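Local coordinates for protein papain-like protease (Human betacoronavirus 2c EMC/2012, PDB 4RNA) that probably cleaves the viral replicase polyprotein as a papain-like cysteine protease and probably also removes ubiquitin from host proteins, at residues Val188-Cys193 with Ile198-Leu203; Asn194-Lys199 with Tyr226-Gly231; Met224-Val227 with Glu233-Arg236. All blocks are in the same frame, centred on the assembly; numbering follows the deposited sequence.

Contact 1 of 3, residues Val188-Cys193 with Ile198-Leu203; sequences VWREWC and IKDVVL. With ZN (zinc ion), chain B.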
loop_
_atom_site.group_PDB
_atom_site.type_symbol
_atom_site.label_atom_id
_atom_site.label_comp_id
_atom_site.label_asym_id
_atom_site.label_seq_id
_atom_site.Cartn_x
_atom_site.Cartn_y
_atom_site.Cartn_z
ATOM N N VAL A 188 15.055 -22.204 11.107
ATOM C CA VAL A 188 16.117 -21.790 12.064
ATOM C C VAL A 188 17.400 -21.403 11.325
ATOM O O VAL A 188 18.009 -22.242 10.690
ATOM C CB VAL A 188 16.400 -22.867 13.115
ATOM C CG1 VAL A 188 17.305 -22.317 14.212
ATOM C CG2 VAL A 188 15.100 -23.394 13.714
ATOM N N TRP A 189 17.769 -20.118 11.421
ATOM C CA TRP A 189 19.041 -19.578 10.971
ATOM C C TRP A 189 20.024 -19.572 12.103
ATOM O O TRP A 189 19.680 -19.266 13.247
ATOM C CB TRP A 189 18.878 -18.143 10.446
ATOM C CG TRP A 189 18.051 -18.100 9.196
ATOM C CD1 TRP A 189 16.687 -17.898 9.104
ATOM C CD2 TRP A 189 18.515 -18.284 7.808
ATOM N NE1 TRP A 189 16.273 -17.956 7.796
ATOM C CE2 TRP A 189 17.326 -18.158 6.966
ATOM C CE3 TRP A 189 19.756 -18.528 7.206
ATOM C CZ2 TRP A 189 17.385 -18.264 5.578
ATOM C CZ3 TRP A 189 19.801 -18.652 5.802
ATOM C CH2 TRP A 189 18.627 -18.534 5.019
ATOM N N ARG A 190 21.248 -19.974 11.809
ATOM C CA ARG A 190 22.297 -19.868 12.810
ATOM C C ARG A 190 23.348 -18.926 12.247
ATOM O O ARG A 190 23.758 -19.004 11.025
ATOM C CB ARG A 190 22.867 -21.238 13.200
ATOM C CG ARG A 190 24.013 -21.185 14.230
ATOM C CD ARG A 190 24.335 -22.602 14.723
ATOM N NE ARG A 190 23.245 -23.096 15.553
ATOM C CZ ARG A 190 22.969 -24.374 15.774
ATOM N NH1 ARG A 190 23.706 -25.323 15.211
ATOM N NH2 ARG A 190 21.937 -24.698 16.551
ATOM N N GLU A 191 23.752 -18.008 13.126
ATOM C CA GLU A 191 24.853 -17.098 12.846
ATOM C C GLU A 191 25.982 -17.431 13.860
ATOM O O GLU A 191 25.738 -17.541 15.076
ATOM C CB GLU A 191 24.364 -15.651 12.977
ATOM C CG GLU A 191 23.440 -15.274 11.838
ATOM C CD GLU A 191 23.052 -13.790 11.778
ATOM O OE1 GLU A 191 23.416 -13.007 12.689
ATOM O OE2 GLU A 191 22.368 -13.408 10.784
ATOM N N TRP A 192 27.208 -17.613 13.374
ATOM C CA TRP A 192 28.281 -17.932 14.339
ATOM C C TRP A 192 29.647 -17.455 13.949
ATOM O O TRP A 192 29.963 -17.228 12.756
ATOM C CB TRP A 192 28.292 -19.428 14.711
ATOM C CG TRP A 192 28.917 -20.257 13.638
ATOM C CD1 TRP A 192 30.235 -20.756 13.590
ATOM C CD2 TRP A 192 28.300 -20.665 12.362
ATOM N NE1 TRP A 192 30.461 -21.437 12.413
ATOM C CE2 TRP A 192 29.342 -21.415 11.625
ATOM C CE3 TRP A 192 27.045 -20.463 11.760
ATOM C CZ2 TRP A 192 29.107 -21.950 10.352
ATOM C CZ3 TRP A 192 26.805 -20.996 10.472
ATOM C CH2 TRP A 192 27.791 -21.769 9.802
ATOM N N CYS A 193 30.436 -17.268 14.999
ATOM C CA CYS A 193 31.873 -17.118 14.944
ATOM C C CYS A 193 32.478 -18.108 15.975
ATOM O O CYS A 193 31.993 -18.201 17.096
ATOM C CB CYS A 193 32.260 -15.705 15.373
ATOM S SG CYS A 193 34.054 -15.467 15.598
ATOM N N ILE A 198 27.475 -18.101 19.126
ATOM C CA ILE A 198 26.413 -18.556 18.206
ATOM C C ILE A 198 25.143 -17.809 18.583
ATOM O O ILE A 198 24.846 -17.710 19.759
ATOM C CB ILE A 198 26.102 -20.074 18.370
ATOM C CG1 ILE A 198 27.298 -20.940 18.013
ATOM C CG2 ILE A 198 24.852 -20.471 17.587
ATOM C CD1 ILE A 198 27.244 -22.363 18.548
ATOM N N LYS A 199 24.437 -17.248 17.589
ATOM C CA LYS A 199 23.069 -16.733 17.743
ATOM C C LYS A 199 22.130 -17.462 16.784
ATOM O O LYS A 199 22.403 -17.480 15.566
ATOM C CB LYS A 199 22.991 -15.237 17.414
ATOM C CG LYS A 199 21.672 -14.581 17.826
ATOM C CD LYS A 199 21.390 -14.936 19.297
ATOM C CE LYS A 199 20.161 -14.246 19.891
ATOM N NZ LYS A 199 18.897 -14.840 19.380
ATOM N N ASP A 200 21.063 -18.072 17.328
ATOM C CA ASP A 200 19.906 -18.560 16.535
ATOM C C ASP A 200 18.731 -17.544 16.307
ATOM O O ASP A 200 18.266 -16.850 17.226
ATOM C CB ASP A 200 19.397 -19.912 17.068
ATOM C CG ASP A 200 20.351 -21.085 16.739
ATOM O OD1 ASP A 200 21.225 -20.959 15.839
ATOM O OD2 ASP A 200 20.228 -22.152 17.379
ATOM N N VAL A 201 18.283 -17.448 15.057
ATOM C CA VAL A 201 17.031 -16.730 14.713
ATOM C C VAL A 201 15.983 -17.761 14.233
ATOM O O VAL A 201 16.189 -18.463 13.226
ATOM C CB VAL A 201 17.236 -15.722 13.525
ATOM C CG1 VAL A 201 15.979 -14.884 13.306
ATOM C CG2 VAL A 201 18.430 -14.829 13.784
ATOM N N VAL A 202 14.884 -17.865 14.970
ATOM C CA VAL A 202 13.798 -18.793 14.660
ATOM C C VAL A 202 12.596 -18.027 14.084
ATOM O O VAL A 202 12.097 -17.073 14.721
ATOM C CB VAL A 202 13.348 -19.546 15.928
ATOM C CG1 VAL A 202 12.160 -20.502 15.668
ATOM C CG2 VAL A 202 14.532 -20.224 16.600
ATOM N N LEU A 203 12.148 -18.433 12.889
ATOM C CA LEU A 203 10.884 -17.949 12.309
ATOM C C LEU A 203 9.855 -19.093 12.247
ATOM O O LEU A 203 10.226 -20.255 12.007
ATOM C CB LEU A 203 11.137 -17.376 10.901
ATOM C CG LEU A 203 12.138 -16.221 10.930
ATOM C CD1 LEU A 203 12.826 -16.077 9.594
ATOM C CD2 LEU A 203 11.443 -14.939 11.351
HETATM ZN ZN ZN B . 34.146 -13.130 16.043
#
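R190 and D200 meet on one face of this antiparallel strand pair and make its salt bridge. The arginine grips the carboxylate side-on: NE reaches D200 OD1 at 3.0 Å and NH2 reaches D200 OD2 at 3.2 Å. Both oxygens use their syn lone pairs, and the two planes are only 20° apart. CG of R190 is anti to its backbone N (chi1 178°), and the bend at chi3 swings the NE/NH2 edge of the guanidinium round to the two carboxylate oxygens, nearly in one plane with them.

The backbone supplies two reciprocal pairs of hydrogen bonds, W189 with V201 and E191 with K199; the second pair measures 2.8 Å for both E191 N to K199 O and K199 N to E191 O. Strands 186-193 and 197-204 thus form a beta hairpin of the zinc-bearing fingers of the protease, and C193, at the end of the first strand, gives its SG to the zinc ion.

Apolar contacts fill in on both faces. I198 CG2 lies 3.5 Å from R190 CG, against the arginine's aliphatic part, while I198 CG1 packs on W192 CB. On the other face W189 CB packs on V201 CB, and the indole's CD1 edge meets L203 CD1 (4.3 Å).

Contact 2 of 3, residues Asn194-Lys199 with Tyr226-Gly231; sequences NVCGIK and YVCQCG. With ZN (zinc ion), chain B.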
loop_
_atom_site.group_PDB
_atom_site.type_symbol
_atom_site.label_atom_id
_atom_site.label_comp_id
_atom_site.label_asym_id
_atom_site.label_seq_id
_atom_site.Cartn_x
_atom_site.Cartn_y
_atom_site.Cartn_z
ATOM N N ASN A 194 33.577 -18.737 15.578
ATOM C CA ASN A 194 34.235 -19.804 16.336
ATOM C C ASN A 194 34.923 -19.213 17.548
ATOM O O ASN A 194 35.171 -19.929 18.529
ATOM C CB ASN A 194 35.134 -20.626 15.395
ATOM C CG ASN A 194 34.302 -21.336 14.322
ATOM O OD1 ASN A 194 33.242 -21.821 14.652
ATOM N ND2 ASN A 194 34.735 -21.325 13.031
ATOM N N VAL A 195 35.103 -17.886 17.526
ATOM C CA VAL A 195 35.534 -17.116 18.733
ATOM C C VAL A 195 34.366 -16.467 19.519
ATOM O O VAL A 195 34.223 -16.663 20.720
ATOM C CB VAL A 195 36.638 -16.065 18.354
ATOM C CG1 VAL A 195 36.947 -15.134 19.511
ATOM C CG2 VAL A 195 37.912 -16.759 17.858
ATOM N N CYS A 196 33.498 -15.733 18.825
ATOM C CA CYS A 196 32.464 -14.906 19.475
ATOM C C CYS A 196 31.242 -15.651 19.972
ATOM O O CYS A 196 30.585 -15.171 20.888
ATOM C CB CYS A 196 32.046 -13.727 18.553
ATOM S SG CYS A 196 33.538 -12.757 18.180
ATOM N N GLY A 197 30.917 -16.800 19.384
ATOM C CA GLY A 197 29.721 -17.519 19.795
ATOM C C GLY A 197 28.646 -17.641 18.706
ATOM O O GLY A 197 28.867 -17.325 17.509
ATOM N N ILE A 198 27.475 -18.101 19.126
ATOM C CA ILE A 198 26.413 -18.556 18.206
ATOM C C ILE A 198 25.143 -17.809 18.583
ATOM O O ILE A 198 24.846 -17.710 19.759
ATOM C CB ILE A 198 26.102 -20.074 18.370
ATOM C CG1 ILE A 198 27.298 -20.940 18.013
ATOM C CG2 ILE A 198 24.852 -20.471 17.587
ATOM C CD1 ILE A 198 27.244 -22.363 18.548
ATOM N N LYS A 199 24.437 -17.248 17.589
ATOM C CA LYS A 199 23.069 -16.733 17.743
ATOM C C LYS A 199 22.130 -17.462 16.784
ATOM O O LYS A 199 22.403 -17.480 15.566
ATOM C CB LYS A 199 22.991 -15.237 17.414
ATOM C CG LYS A 199 21.672 -14.581 17.826
ATOM C CD LYS A 199 21.390 -14.936 19.297
ATOM C CE LYS A 199 20.161 -14.246 19.891
ATOM N NZ LYS A 199 18.897 -14.840 19.380
ATOM N N TYR A 226 31.228 -13.522 6.342
ATOM C CA TYR A 226 31.803 -12.165 6.108
ATOM C C TYR A 226 32.639 -11.828 7.387
ATOM O O TYR A 226 32.803 -12.721 8.257
ATOM C CB TYR A 226 30.672 -11.145 5.799
ATOM C CG TYR A 226 29.599 -11.172 6.870
ATOM C CD1 TYR A 226 28.572 -12.167 6.858
ATOM C CD2 TYR A 226 29.612 -10.231 7.895
ATOM C CE1 TYR A 226 27.607 -12.200 7.873
ATOM C CE2 TYR A 226 28.673 -10.270 8.912
ATOM C CZ TYR A 226 27.670 -11.250 8.890
ATOM O OH TYR A 226 26.738 -11.213 9.906
ATOM N N VAL A 227 33.155 -10.591 7.487
ATOM C CA VAL A 227 34.122 -10.224 8.532
ATOM C C VAL A 227 33.355 -10.206 9.825
ATOM O O VAL A 227 32.200 -9.715 9.869
ATOM C CB VAL A 227 34.839 -8.857 8.246
ATOM C CG1 VAL A 227 35.638 -8.402 9.463
ATOM C CG2 VAL A 227 35.727 -8.984 7.004
ATOM N N CYS A 228 33.951 -10.827 10.836
ATOM C CA CYS A 228 33.408 -10.756 12.197
ATOM C C CYS A 228 33.957 -9.504 12.895
ATOM O O CYS A 228 35.048 -9.038 12.547
ATOM C CB CYS A 228 33.689 -12.001 13.016
ATOM S SG CYS A 228 32.724 -11.835 14.541
ATOM N N GLN A 229 33.177 -8.964 13.835
ATOM C CA GLN A 229 33.634 -7.854 14.679
ATOM C C GLN A 229 34.899 -8.172 15.528
ATOM O O GLN A 229 35.577 -7.261 15.976
ATOM C CB GLN A 229 32.512 -7.386 15.608
ATOM C CG GLN A 229 31.963 -8.439 16.551
ATOM C CD GLN A 229 30.836 -9.327 15.961
ATOM O OE1 GLN A 229 30.415 -9.241 14.734
ATOM N NE2 GLN A 229 30.341 -10.222 16.835
ATOM N N CYS A 230 35.229 -9.439 15.753
ATOM C CA CYS A 230 36.487 -9.741 16.467
ATOM C C CYS A 230 37.717 -9.599 15.562
ATOM O O CYS A 230 38.883 -9.764 16.015
ATOM C CB CYS A 230 36.428 -11.167 17.035
ATOM S SG CYS A 230 36.320 -12.415 15.691
ATOM N N GLY A 231 37.511 -9.325 14.269
ATOM C CA GLY A 231 38.617 -9.367 13.320
ATOM C C GLY A 231 38.686 -10.676 12.523
ATOM O O GLY A 231 39.419 -10.764 11.534
HETATM ZN ZN ZN B . 34.146 -13.130 16.043
#
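C196 reaches across to C228 and C230 through a shared zinc ion. From its CB, which points toward the 226-231 segment, the nearest side-chain atom across is Q229 NE2 at 4.3 Å, a loose contact; the other end of that amide, OE1, is hydrogen-bonded to R234. One bond further out, C196 SG stands anti to its own carbonyl carbon (chi1 -58°), which aims the sulfur at the metal, 2.3 Å from the zinc. Here the sulfur also has neighbours on the opposite segment: it packs on C230 CB at 3.5 Å and lies 3.8 Å from C228 SG.

The zinc receives C228 SG at 2.4 Å and C230 SG at 2.3 Å, and C193, on the preceding strand, completes a four-cysteine site. Angles at the metal among the three sulfurs of these segments run from about 107° to 110°, close to a regular tetrahedron. The ligands come as a Cys-x-x-Cys pair and a Cys-x-Cys pair, the zinc-finger arrangement found in the fingers of coronavirus papain-like proteases, where the metal ties together the ends of two beta hairpins.

Each pair is shaped by its backbone. C228 to G231 is a type I turn, closed by G231 N to C228 O at 3.0 Å, and it brings the sulfurs of C228 and C230 round to the same ion. Within that turn C230 N also points at C228 SG, a weak hydrogen bond of 3.7 Å that may ease the negative charge on the thiolate. On the other segment C196 and G197 both face C193, a classic beta bulge just where strand 197-204 begins.

Contact 3 of 3, residues Met224-Val227 with Glu233-Arg236; sequences MTYV and ERHR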
loop_
_atom_site.group_PDB
_atom_site.type_symbol
_atom_site.label_atom_id
_atom_site.label_comp_id
_atom_site.label_asym_id
_atom_site.label_seq_id
_atom_site.Cartn_x
_atom_site.Cartn_y
_atom_site.Cartn_z
ATOM N N MET A 224 26.886 -18.491 4.212
ATOM C CA MET A 224 27.473 -17.179 3.883
ATOM C C MET A 224 28.428 -16.798 4.982
ATOM O O MET A 224 28.183 -17.094 6.198
ATOM C CB MET A 224 26.417 -16.059 3.741
ATOM C CG MET A 224 27.048 -14.669 3.536
ATOM S SD MET A 224 25.899 -13.273 3.509
ATOM C CE MET A 224 25.281 -13.326 5.198
ATOM N N THR A 225 29.482 -16.099 4.574
ATOM C CA THR A 225 30.563 -15.736 5.467
ATOM C C THR A 225 30.963 -14.254 5.271
ATOM O O THR A 225 31.064 -13.772 4.174
ATOM C CB THR A 225 31.783 -16.681 5.201
ATOM O OG1 THR A 225 31.431 -18.049 5.526
ATOM C CG2 THR A 225 33.057 -16.200 5.961
ATOM N N TYR A 226 31.228 -13.522 6.342
ATOM C CA TYR A 226 31.803 -12.165 6.108
ATOM C C TYR A 226 32.639 -11.828 7.387
ATOM O O TYR A 226 32.803 -12.721 8.257
ATOM C CB TYR A 226 30.672 -11.145 5.799
ATOM C CG TYR A 226 29.599 -11.172 6.870
ATOM C CD1 TYR A 226 28.572 -12.167 6.858
ATOM C CD2 TYR A 226 29.612 -10.231 7.895
ATOM C CE1 TYR A 226 27.607 -12.200 7.873
ATOM C CE2 TYR A 226 28.673 -10.270 8.912
ATOM C CZ TYR A 226 27.670 -11.250 8.890
ATOM O OH TYR A 226 26.738 -11.213 9.906
ATOM N N VAL A 227 33.155 -10.591 7.487
ATOM C CA VAL A 227 34.122 -10.224 8.532
ATOM C C VAL A 227 33.355 -10.206 9.825
ATOM O O VAL A 227 32.200 -9.715 9.869
ATOM C CB VAL A 227 34.839 -8.857 8.246
ATOM C CG1 VAL A 227 35.638 -8.402 9.463
ATOM C CG2 VAL A 227 35.727 -8.984 7.004
ATOM N N GLU A 233 36.119 -14.226 11.157
ATOM C CA GLU A 233 35.087 -14.562 10.165
ATOM C C GLU A 233 33.833 -14.922 10.900
ATOM O O GLU A 233 33.891 -15.478 12.005
ATOM C CB GLU A 233 35.462 -15.821 9.402
ATOM C CG GLU A 233 36.179 -15.562 8.105
ATOM C CD GLU A 233 36.576 -16.872 7.406
ATOM O OE1 GLU A 233 37.064 -16.780 6.258
ATOM O OE2 GLU A 233 36.383 -17.992 7.980
ATOM N N ARG A 234 32.708 -14.626 10.256
ATOM C CA ARG A 234 31.377 -14.766 10.832
ATOM C C ARG A 234 30.590 -15.519 9.754
ATOM O O ARG A 234 30.752 -15.225 8.602
ATOM C CB ARG A 234 30.776 -13.356 10.902
ATOM C CG ARG A 234 30.400 -12.895 12.248
ATOM C CD ARG A 234 29.594 -11.627 12.092
ATOM N NE ARG A 234 28.244 -12.040 12.380
ATOM C CZ ARG A 234 27.508 -11.651 13.436
ATOM N NH1 ARG A 234 27.954 -10.731 14.321
ATOM N NH2 ARG A 234 26.271 -12.122 13.570
ATOM N N HIS A 235 29.749 -16.473 10.118
ATOM C CA HIS A 235 28.955 -17.196 9.115
ATOM C C HIS A 235 27.461 -17.143 9.358
ATOM O O HIS A 235 27.000 -16.978 10.478
ATOM C CB HIS A 235 29.338 -18.679 9.143
ATOM C CG HIS A 235 30.805 -18.913 9.064
ATOM N ND1 HIS A 235 31.478 -18.871 7.884
ATOM C CD2 HIS A 235 31.747 -19.146 10.058
ATOM C CE1 HIS A 235 32.802 -19.120 8.094
ATOM N NE2 HIS A 235 32.981 -19.256 9.439
ATOM N N ARG A 236 26.666 -17.301 8.322
ATOM C CA ARG A 236 25.208 -17.386 8.464
ATOM C C ARG A 236 24.746 -18.622 7.684
ATOM O O ARG A 236 25.087 -18.745 6.466
ATOM C CB ARG A 236 24.583 -16.088 7.879
ATOM C CG ARG A 236 23.104 -16.113 7.500
ATOM C CD ARG A 236 22.556 -14.680 7.338
ATOM N NE ARG A 236 21.113 -14.628 7.058
ATOM C CZ ARG A 236 20.154 -14.647 7.978
ATOM N NH1 ARG A 236 20.447 -14.682 9.285
ATOM N NH2 ARG A 236 18.883 -14.600 7.589
#
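Y226 lays one face of its ring over the side chain of R234, the two running side by side in the same direction. R234 CB makes a CH-pi contact, 4.3 Å from the ring centroid and 13° off its normal, and CD follows along the ring, 3.6 Å from Y226 CE2. Beyond it the guanidinium plane is turned 15° from that of the ring, close to the phenol end, where Y226 OH and R234 NE are 3.0 Å apart. Q229 and E191 take the outer nitrogens of R234, which helps to fix the group's rotation.

Strand 224-227 and the start of strand 233-242 form the second beta hairpin of the fingers, and four backbone hydrogen bonds join M224 to R236 and Y226 to R234. The second subunit also reaches Y226: R18 of that neighbouring chain makes a cation-pi contact with the ring.

The opposite face of the sheet carries T225 and H235, whose side chains also point the same way. T225 OG1 and H235 ND1 meet at the edge of the imidazole in a hydrogen bond modelled at 2.5 Å, a length short enough to be doubtful; either could be the donor. T225 CG2 turns to E233 CG at 3.8 Å.

How the contacts relate
Contacts 1 and 3 are two hairpins of one antiparallel sheet, joined where strand 186-193 runs beside strand 233-242; contact 2 sits at the tips of both and shares residues with each. Its centre lies 8 Å from that of contact 3, 12 Å from that of contact 1 and about 39 Å from the chain centre. Between the hairpins, E191 OE2 of contact 1 forms a 2.8 Å salt bridge with R236 NH1 of contact 3, in one of R236's two conformers, and W192 O probably accepts a hydrogen bond from H235 N, also at 2.8 Å. Near the metal, C228 SG packs on R234 CG at 3.4 Å. All three contacts touch the second subunit.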